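Local coordinates for succinyl-CoA ligase (ADP-forming) subunit alpha (Methanosaeta concilii, PDB 6HXI), which belongs to the succinyl-CoA synthetase-like ligases, carries a partial citrate synthase C-terminal region, and binds coenzyme A, at residues T260-P265 with T286-N291. Sequence-based numbering, arbitrary orientation.
Sequences TGTCSP and TAQAKN
Q288, in the first turn of helix 287-297, reaches back to the loop that follows strand 255-260 and donates from NE2 to T262 O over 3.0 Å. The N-H...O angle is 159°; NE2 lies in the carbonyl plane of T262, on a lone pair, and T262 O lies in the amide plane of Q288. A bend at chi2 (79°) folds the long glutamine onto the loop. Its OE1 lies 3.8 Å from P265 CG and accepts from a water 3.0 Å away; that water also donates to G261 O and accepts from A287 N, a first-turn amide. Beside these polar contacts, the small methyl of A287 fits against the backbone, with CB 3.4 Å from G261 C and 3.9 Å from T262 CG2. Glycine suits position 261, whose backbone would press a CB against T260 O. Outward, T286 N-caps the helix through a weak bond from A289 N. The helix packs back on strand 255-260, outermost in its mixed sheet within this chain: A287 touches V259, N291 touches W258, and N291 OD1 accepts from V259 N. The carboxylate of D288 of the neighbouring citrate lyase chain accepts from G261 N and C263 N. The glutamine amide and one water thus tie the loop's carbonyls to the helix start.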
# COMPACT_ATOMS: atom_id res chain seq x y z
N THR B 260 60.45 -16.03 27.54
CA THR B 260 60.51 -16.55 26.16
C THR B 260 61.40 -15.64 25.28
O THR B 260 61.59 -14.46 25.59
CB THR B 260 59.09 -16.71 25.60
OG1 THR B 260 58.57 -15.41 25.37
CG2 THR B 260 58.16 -17.45 26.54
N GLY B 261 61.90 -16.18 24.18
CA GLY B 261 62.76 -15.44 23.26
C GLY B 261 64.20 -15.92 23.28
O GLY B 261 65.11 -15.14 22.98
N THR B 262 64.42 -17.20 23.62
CA THR B 262 65.75 -17.81 23.67
C THR B 262 66.30 -18.03 22.25
O THR B 262 67.49 -18.26 22.09
CB THR B 262 65.77 -19.10 24.54
OG1 THR B 262 64.99 -20.13 23.92
CG2 THR B 262 65.28 -18.85 25.97
N CYS B 263 65.43 -17.95 21.22
CA CYS B 263 65.76 -18.09 19.79
C CYS B 263 66.61 -16.93 19.26
O CYS B 263 67.44 -17.14 18.38
CB CYS B 263 64.48 -18.23 18.98
SG CYS B 263 63.39 -16.78 19.09
N SER B 264 66.34 -15.70 19.75
CA SER B 264 66.96 -14.44 19.34
C SER B 264 68.48 -14.47 19.06
O SER B 264 68.84 -14.04 17.96
CB SER B 264 66.65 -13.33 20.34
OG SER B 264 67.06 -12.06 19.86
N PRO B 265 69.39 -14.95 19.95
CA PRO B 265 70.84 -14.93 19.62
C PRO B 265 71.25 -15.76 18.40
O PRO B 265 72.30 -15.48 17.81
CB PRO B 265 71.51 -15.45 20.89
CG PRO B 265 70.51 -15.24 21.97
CD PRO B 265 69.19 -15.48 21.32
N THR B 286 67.66 -9.49 26.69
CA THR B 286 67.51 -10.86 26.16
C THR B 286 66.85 -11.83 27.15
O THR B 286 66.93 -11.64 28.35
CB THR B 286 68.87 -11.44 25.67
OG1 THR B 286 69.75 -11.64 26.78
CG2 THR B 286 69.53 -10.60 24.60
N ALA B 287 66.25 -12.91 26.62
CA ALA B 287 65.62 -13.96 27.41
C ALA B 287 66.64 -14.67 28.32
O ALA B 287 66.32 -14.97 29.48
CB ALA B 287 64.92 -14.97 26.50
N GLN B 288 67.87 -14.89 27.83
CA GLN B 288 68.96 -15.53 28.58
C GLN B 288 69.33 -14.74 29.83
O GLN B 288 69.29 -15.29 30.93
CB GLN B 288 70.18 -15.84 27.70
CG GLN B 288 70.00 -17.06 26.77
CD GLN B 288 69.17 -16.81 25.50
OE1 GLN B 288 68.66 -15.70 25.23
NE2 GLN B 288 69.05 -17.84 24.66
N ALA B 289 69.63 -13.43 29.68
CA ALA B 289 69.95 -12.52 30.78
C ALA B 289 68.82 -12.45 31.82
O ALA B 289 69.09 -12.41 33.02
CB ALA B 289 70.24 -11.13 30.24
N LYS B 290 67.56 -12.50 31.36
CA LYS B 290 66.37 -12.47 32.22
C LYS B 290 66.15 -13.77 33.01
O LYS B 290 65.94 -13.71 34.22
CB LYS B 290 65.11 -12.10 31.41
CG LYS B 290 65.10 -10.64 30.95
CD LYS B 290 63.87 -10.29 30.16
CE LYS B 290 63.81 -8.82 29.80
NZ LYS B 290 62.48 -8.43 29.24
N ASN B 291 66.24 -14.94 32.33
CA ASN B 291 66.08 -16.26 32.96
C ASN B 291 67.20 -16.52 33.95
O ASN B 291 66.94 -17.10 35.01
CB ASN B 291 65.98 -17.37 31.90
CG ASN B 291 64.62 -17.47 31.23
OD1 ASN B 291 63.57 -17.31 31.87
ND2 ASN B 291 64.61 -17.75 29.93
O HOH W 1 66.97 -13.54 23.99